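Local coordinates for leucine-rich repeat protein (Bacteroides thetaiotaomicron, PDB 4ECN), which is of unknown function but, as an extracellular leucine-rich repeat protein, probably binds other proteins, at residues I607-E612 with N662-M667; N636-K641 with G647-S652; K671-S676 with T690-T695. All coordinates share one frame; numbering follows the deposited sequence.

The three contacts lie close together in the leucine-rich repeat region. Contacts 2 and 3 are the closest, with centres about 8 Å apart; they share the parallel sheet through the neighbouring strands 646-650 and 675-679. Lys671 joins them, with probable hydrogen bonds from Ala640 N to Lys671 O (2.8 Å) and from Lys671 N to Asn636 OD1 (3.1 Å). Contact 1 is a surface touch, its centre about 12 Å from that of contact 2 and about 14 Å from that of contact 3, and Glu612 and Cys665 meet Asn636 there. The sodium site, at Gln314 and Val317, lies elsewhere, Val317 on strand 317-319 of another sheet.

Contact 1 (I607-E612 with N662-M667); sequences IEEIPE and NISCSM
The carboxylates of Glu609 and Glu612 are the flat groups that meet Ser664 and Cys665, and each presents one oxygen, OE1, to a small side chain. Glu609 OE1 comes to 3.9 Å from Ser664 OG, with the CB of the same serine slightly farther off. Farther along, Glu612 OE1 lies 4.3 Å from Cys665 CB, a touch against the methylene rather than the sulfur. The Glu609 chain runs extended beyond CG, chi2 -154°, which carries its acid across a gap where the CA atoms of Glu609 and Ser664 are 9.4 Å apart. Glutamate suits such a place because it is long enough to span the gap and polar enough to end in solvent, while serine and cysteine are small enough to let the acids approach. Between the two loops runs the intervening one, and its Asn636 meets both sides: it gives a weak hydrogen bond to Glu612 OE2 and touches Cys665. Arg661 hydrogen-bonds to the carbonyl O of Cys665. Both segments are irregular loops of the leucine-rich repeat coil. With no hydrogen bond or salt bridge between them, the chemistry is that of a loose surface contact, in which the acids probably stay ionised and hydrated and add little to holding the loops together.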
# COMPACT_ATOMS: atom_id res chain seq x y z
N ILE A 607 -23.04 18.59 -1.55
CA ILE A 607 -23.73 18.78 -2.83
C ILE A 607 -25.23 18.78 -2.55
O ILE A 607 -25.72 17.90 -1.85
CB ILE A 607 -23.28 17.66 -3.83
CG1 ILE A 607 -21.75 17.76 -4.06
CG2 ILE A 607 -24.07 17.72 -5.14
CD1 ILE A 607 -21.01 16.45 -4.34
N GLU A 608 -25.95 19.81 -3.07
CA GLU A 608 -27.40 20.00 -2.89
C GLU A 608 -28.18 19.50 -4.09
O GLU A 608 -29.32 19.03 -3.94
CB GLU A 608 -27.73 21.49 -2.67
CG GLU A 608 -27.04 22.17 -1.49
CD GLU A 608 -27.39 23.64 -1.32
OE1 GLU A 608 -28.59 23.96 -1.17
OE2 GLU A 608 -26.45 24.47 -1.32
N GLU A 609 -27.59 19.66 -5.30
CA GLU A 609 -28.15 19.23 -6.58
C GLU A 609 -27.07 18.76 -7.54
O GLU A 609 -25.99 19.36 -7.59
CB GLU A 609 -28.98 20.35 -7.26
CG GLU A 609 -30.37 20.54 -6.66
CD GLU A 609 -31.41 21.13 -7.58
OE1 GLU A 609 -31.89 20.40 -8.48
OE2 GLU A 609 -31.81 22.29 -7.35
N ILE A 610 -27.38 17.72 -8.33
CA ILE A 610 -26.49 17.17 -9.37
C ILE A 610 -27.04 17.63 -10.74
O ILE A 610 -28.24 17.44 -10.98
CB ILE A 610 -26.38 15.62 -9.24
CG1 ILE A 610 -25.77 15.25 -7.89
CG2 ILE A 610 -25.58 15.02 -10.37
CD1 ILE A 610 -25.99 13.87 -7.46
N PRO A 611 -26.24 18.29 -11.62
CA PRO A 611 -26.76 18.75 -12.93
C PRO A 611 -27.36 17.62 -13.78
O PRO A 611 -26.76 16.54 -13.82
CB PRO A 611 -25.53 19.34 -13.62
CG PRO A 611 -24.59 19.64 -12.51
CD PRO A 611 -24.80 18.61 -11.47
N GLU A 612 -28.54 17.84 -14.44
CA GLU A 612 -29.29 16.83 -15.24
C GLU A 612 -28.39 16.28 -16.40
O GLU A 612 -28.66 15.18 -16.91
CB GLU A 612 -30.62 17.42 -15.78
CG GLU A 612 -31.72 16.39 -16.09
CD GLU A 612 -33.19 16.78 -15.91
OE1 GLU A 612 -33.50 17.59 -15.00
OE2 GLU A 612 -34.05 16.19 -16.60
N ASN A 662 -39.63 14.08 -4.30
CA ASN A 662 -38.33 13.39 -4.36
C ASN A 662 -37.53 13.70 -5.66
O ASN A 662 -36.33 13.46 -5.67
CB ASN A 662 -38.52 11.87 -4.22
CG ASN A 662 -39.35 11.42 -3.03
OD1 ASN A 662 -40.17 10.51 -3.16
ND2 ASN A 662 -39.21 12.05 -1.85
N ILE A 663 -38.17 14.24 -6.72
CA ILE A 663 -37.49 14.61 -7.98
C ILE A 663 -37.79 16.09 -8.35
O ILE A 663 -38.87 16.59 -8.03
CB ILE A 663 -37.89 13.66 -9.15
CG1 ILE A 663 -39.44 13.59 -9.36
CG2 ILE A 663 -37.26 12.27 -8.93
CD1 ILE A 663 -39.95 12.94 -10.66
N SER A 664 -36.83 16.78 -9.01
CA SER A 664 -37.02 18.19 -9.40
C SER A 664 -37.75 18.35 -10.77
O SER A 664 -38.33 19.40 -11.02
CB SER A 664 -35.69 18.93 -9.45
OG SER A 664 -34.67 18.16 -10.07
N CYS A 665 -37.73 17.31 -11.62
CA CYS A 665 -38.38 17.36 -12.94
C CYS A 665 -39.84 16.86 -12.85
O CYS A 665 -40.26 16.34 -11.82
CB CYS A 665 -37.59 16.54 -13.96
SG CYS A 665 -37.57 14.75 -13.65
N SER A 666 -40.58 17.00 -13.96
CA SER A 666 -41.95 16.52 -14.08
C SER A 666 -41.96 14.99 -14.18
O SER A 666 -40.95 14.38 -14.54
CB SER A 666 -42.63 17.15 -15.29
OG SER A 666 -41.92 16.86 -16.48
N MSE A 667 -43.10 14.36 -13.88
CA MSE A 667 -43.22 12.91 -13.94
C MSE A 667 -43.03 12.40 -15.38
O MSE A 667 -42.44 11.34 -15.61
CB MSE A 667 -44.60 12.52 -13.38
CG MSE A 667 -44.81 11.02 -13.25
SE MSE A 667 -43.51 10.16 -12.08
CE MSE A 667 -43.00 8.72 -13.21

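Contact 2 (N636-K641 with G647-S652); sequences NIFNAK and GSVDFS
Asp650 stands between Val649 and Phe651, the two residues that meet Phe638, and its OD1 is gripped twice by Ser652. The hydroxyl OG of Ser652 donates to Asp650 OD1 at 2.7 Å, from the syn side and close to the carboxylate plane; the backbone N of Ser652 donates to the same OD1 at 3.1 Å, from well above that plane. The second bond makes an Asx turn at the end of the strand, and since Tyr394 bonds to OD2 the buried acid has partners at both oxygens. Aspartate fits here because its short chain lets OD1 reach the backbone N two residues on. Val649 and Phe651, on either side of Asp650 in sequence, point toward Phe638 in the apolar interior. There CE2 of Phe638 comes to 3.8 Å from CZ of Phe651, ring edge to ring edge. Val649 CG1 makes an off-centre CH-pi contact, 4.3 Å from the centroid of the Phe638 ring and 28° off its normal. Ile637, the preceding residue of the same segment, sets its CG1 over the rim of one face of that ring, 3.6 Å above the plane, so aromatic and branched residues fill the core together. The rings of Phe617 and Phe638 meet, as do those of Phe626 and Phe651, with planes nearly parallel. Strand 646-650 lies between strands 623-625 and 675-679 of the parallel sheet, and the loop 636-641 that precedes it brings Phe638 against Leu624.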
# COMPACT_ATOMS: atom_id res chain seq x y z
N ASN A 636 -32.10 13.25 -12.31
CA ASN A 636 -32.61 12.53 -13.48
C ASN A 636 -31.46 12.25 -14.50
O ASN A 636 -31.52 12.66 -15.67
CB ASN A 636 -33.75 13.32 -14.14
CG ASN A 636 -34.56 12.51 -15.11
OD1 ASN A 636 -34.59 11.27 -15.07
ND2 ASN A 636 -35.30 13.18 -15.96
N ILE A 637 -30.41 11.52 -14.03
CA ILE A 637 -29.23 11.22 -14.83
C ILE A 637 -29.13 9.72 -15.19
O ILE A 637 -28.09 9.29 -15.69
CB ILE A 637 -27.95 11.69 -14.11
CG1 ILE A 637 -27.82 11.11 -12.69
CG2 ILE A 637 -27.87 13.22 -14.11
CD1 ILE A 637 -26.41 11.22 -12.08
N PHE A 638 -30.22 8.94 -14.98
CA PHE A 638 -30.25 7.50 -15.29
C PHE A 638 -31.39 7.21 -16.27
O PHE A 638 -32.13 8.13 -16.60
CB PHE A 638 -30.38 6.66 -14.01
CG PHE A 638 -29.48 7.10 -12.89
CD1 PHE A 638 -28.12 6.83 -12.91
CD2 PHE A 638 -29.99 7.80 -11.80
CE1 PHE A 638 -27.29 7.25 -11.88
CE2 PHE A 638 -29.15 8.24 -10.77
CZ PHE A 638 -27.81 7.95 -10.81
N ASN A 639 -31.49 5.97 -16.77
CA ASN A 639 -32.55 5.59 -17.70
C ASN A 639 -32.99 4.18 -17.41
O ASN A 639 -32.19 3.27 -17.57
CB ASN A 639 -32.11 5.75 -19.16
CG ASN A 639 -33.19 5.59 -20.22
OD1 ASN A 639 -34.41 5.60 -19.95
ND2 ASN A 639 -32.76 5.48 -21.47
N ALA A 640 -34.24 3.98 -16.99
CA ALA A 640 -34.77 2.67 -16.67
C ALA A 640 -35.04 1.85 -17.94
O ALA A 640 -35.22 0.63 -17.85
CB ALA A 640 -36.03 2.81 -15.85
N LYS A 641 -35.05 2.53 -19.11
CA LYS A 641 -35.26 1.91 -20.42
C LYS A 641 -33.92 1.32 -20.96
O LYS A 641 -33.91 0.69 -22.04
CB LYS A 641 -35.88 2.92 -21.42
CG LYS A 641 -37.40 3.03 -21.26
CD LYS A 641 -38.12 3.89 -22.31
CE LYS A 641 -38.08 5.38 -22.04
NZ LYS A 641 -38.87 6.15 -23.05
N GLY A 647 -25.58 -2.27 -10.73
CA GLY A 647 -25.73 -2.99 -9.47
C GLY A 647 -26.48 -2.19 -8.41
O GLY A 647 -27.37 -2.73 -7.73
N SER A 648 -26.16 -0.87 -8.29
CA SER A 648 -26.79 -0.03 -7.28
C SER A 648 -26.50 1.50 -7.39
O SER A 648 -25.50 1.92 -7.97
CB SER A 648 -26.30 -0.48 -5.90
OG SER A 648 -24.88 -0.46 -5.81
N VAL A 649 -27.36 2.30 -6.74
CA VAL A 649 -27.16 3.73 -6.55
C VAL A 649 -27.28 3.97 -5.07
O VAL A 649 -28.22 3.44 -4.46
CB VAL A 649 -28.06 4.67 -7.38
CG1 VAL A 649 -27.65 4.66 -8.83
CG2 VAL A 649 -29.54 4.33 -7.22
N ASP A 650 -26.32 4.69 -4.46
CA ASP A 650 -26.37 4.99 -3.03
C ASP A 650 -26.63 6.49 -2.79
O ASP A 650 -25.77 7.35 -3.06
CB ASP A 650 -25.08 4.54 -2.31
CG ASP A 650 -25.01 4.81 -0.81
OD1 ASP A 650 -26.10 4.97 -0.17
OD2 ASP A 650 -23.88 4.80 -0.26
N PHE A 651 -27.82 6.78 -2.27
CA PHE A 651 -28.24 8.14 -1.95
C PHE A 651 -28.54 8.27 -0.46
O PHE A 651 -29.29 9.17 -0.06
CB PHE A 651 -29.48 8.51 -2.77
CG PHE A 651 -29.26 8.66 -4.25
CD1 PHE A 651 -28.62 9.78 -4.77
CD2 PHE A 651 -29.79 7.74 -5.14
CE1 PHE A 651 -28.46 9.95 -6.14
CE2 PHE A 651 -29.63 7.90 -6.52
CZ PHE A 651 -28.96 9.00 -7.01
N SER A 652 -27.97 7.40 0.36
CA SER A 652 -28.18 7.44 1.80
C SER A 652 -27.57 8.72 2.40
O SER A 652 -26.65 9.29 1.81
CB SER A 652 -27.58 6.20 2.48
OG SER A 652 -26.18 6.08 2.28

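Contact 3 (K671-S676 with T690-T695); sequences KGINAS and TELFAT
Two residues ahead of Leu692, the first side chain to meet Ile673, Thr690 lies in a short, weakly bonded helix of about 690-694: its carbonyl O accepts from Ala694 N at 2.8 Å, while its hydroxyl bonds to Ser716. Glu691 follows, its side chain leading away from 671-676 toward Asn662, though its carbonyl matters later. The end of the Leu692 side chain then reaches Ile673. Its CD2 packs 3.6 Å from CD1 of Ile673 and against CG1 as well, the two chains crossing at a slant; branched aliphatic residues suit this buried seam because their methyl groups pack without any polar atom to satisfy. Tyr670 also touches Leu692. Last comes Thr695, where the backbones approach most closely, the CA atoms of Gly672 and Thr695 being 5.1 Å apart. Thr695 turns OG1 in between its backbone N and its carbonyl carbon, chi1 51°, which places the hydroxyl 2.7 Å from Glu691 O and 3.0 Å from Leu692 O. The same OG1 is 3.3 Å from CA of Gly672. Glycine fits because its phi is positive, 76°, and because it has no side chain to stand between the chain and the threonine. Ser697 OG takes part on both sides, bonding to Ile673 N and Leu692 O. In this beta-alpha-beta unit, leading from strand 675-679 to strand 701-703, the chemistry is of two kinds: apolar side chains pack between helix and loop, while the hydroxyls of Thr695 and Ser697 lie close to backbone carbonyls, that of Thr695 to Glu691 and Leu692, that of Ser697 to Leu692.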
# COMPACT_ATOMS: atom_id res chain seq x y z
N LYS A 671 -37.02 9.63 -16.14
CA LYS A 671 -36.55 8.43 -16.87
C LYS A 671 -36.30 7.18 -15.98
O LYS A 671 -35.99 6.12 -16.51
CB LYS A 671 -35.20 8.73 -17.58
CG LYS A 671 -35.21 9.86 -18.63
CD LYS A 671 -33.80 10.21 -19.17
CE LYS A 671 -32.89 10.94 -18.19
NZ LYS A 671 -31.51 11.18 -18.73
N GLY A 672 -36.39 7.32 -14.66
CA GLY A 672 -36.15 6.23 -13.72
C GLY A 672 -34.68 5.91 -13.52
O GLY A 672 -33.81 6.65 -13.98
N ILE A 673 -34.39 4.78 -12.82
CA ILE A 673 -33.04 4.30 -12.50
C ILE A 673 -32.88 2.83 -12.95
O ILE A 673 -33.67 1.97 -12.54
CB ILE A 673 -32.70 4.43 -10.97
CG1 ILE A 673 -33.13 5.79 -10.35
CG2 ILE A 673 -31.22 4.08 -10.67
CD1 ILE A 673 -32.93 5.92 -8.87
N ASN A 674 -31.82 2.54 -13.73
CA ASN A 674 -31.52 1.19 -14.18
C ASN A 674 -30.54 0.53 -13.19
O ASN A 674 -29.36 0.39 -13.47
CB ASN A 674 -30.96 1.22 -15.60
CG ASN A 674 -29.77 2.13 -15.79
OD1 ASN A 674 -29.83 3.34 -15.56
ND2 ASN A 674 -28.67 1.56 -16.21
N ALA A 675 -31.04 0.15 -12.00
CA ALA A 675 -30.23 -0.43 -10.93
C ALA A 675 -31.05 -1.39 -10.07
O ALA A 675 -32.21 -1.11 -9.77
CB ALA A 675 -29.64 0.66 -10.06
N SER A 676 -30.41 -2.51 -9.67
CA SER A 676 -31.03 -3.56 -8.86
C SER A 676 -31.28 -3.09 -7.44
O SER A 676 -32.32 -3.43 -6.89
CB SER A 676 -30.15 -4.81 -8.85
OG SER A 676 -29.85 -5.23 -10.17
N THR A 690 -43.00 6.39 -5.73
CA THR A 690 -43.81 5.76 -6.81
C THR A 690 -43.12 5.97 -8.18
O THR A 690 -43.08 5.06 -9.02
CB THR A 690 -45.22 6.39 -6.79
OG1 THR A 690 -45.77 6.25 -5.48
CG2 THR A 690 -46.16 5.77 -7.82
N GLU A 691 -42.55 7.17 -8.36
CA GLU A 691 -41.79 7.66 -9.50
C GLU A 691 -40.79 6.63 -10.02
O GLU A 691 -40.50 6.62 -11.21
CB GLU A 691 -41.01 8.92 -9.08
CG GLU A 691 -41.81 9.89 -8.22
CD GLU A 691 -41.70 9.74 -6.71
OE1 GLU A 691 -40.60 9.98 -6.18
OE2 GLU A 691 -42.74 9.49 -6.06
N LEU A 692 -40.24 5.80 -9.12
CA LEU A 692 -39.28 4.77 -9.49
C LEU A 692 -39.96 3.60 -10.18
O LEU A 692 -39.45 3.08 -11.16
CB LEU A 692 -38.55 4.29 -8.24
CG LEU A 692 -37.67 5.29 -7.49
CD1 LEU A 692 -37.13 4.68 -6.20
CD2 LEU A 692 -36.53 5.76 -8.35
N PHE A 693 -41.12 3.19 -9.70
CA PHE A 693 -41.85 2.04 -10.21
C PHE A 693 -42.63 2.42 -11.48
O PHE A 693 -42.58 1.68 -12.47
CB PHE A 693 -42.78 1.52 -9.09
CG PHE A 693 -41.94 1.11 -7.90
CD1 PHE A 693 -41.23 -0.09 -7.90
CD2 PHE A 693 -41.77 1.97 -6.82
CE1 PHE A 693 -40.40 -0.43 -6.84
CE2 PHE A 693 -40.94 1.63 -5.75
CZ PHE A 693 -40.28 0.42 -5.76
N ALA A 694 -43.28 3.59 -11.45
CA ALA A 694 -44.03 4.14 -12.58
C ALA A 694 -43.14 4.22 -13.82
O ALA A 694 -43.65 4.01 -14.91
CB ALA A 694 -44.57 5.50 -12.22
N THR A 695 -41.82 4.43 -13.64
CA THR A 695 -40.86 4.54 -14.74
C THR A 695 -40.20 3.17 -15.10
O THR A 695 -39.25 3.13 -15.91
CB THR A 695 -39.77 5.58 -14.42
OG1 THR A 695 -39.22 5.32 -13.14
CG2 THR A 695 -40.29 6.97 -14.45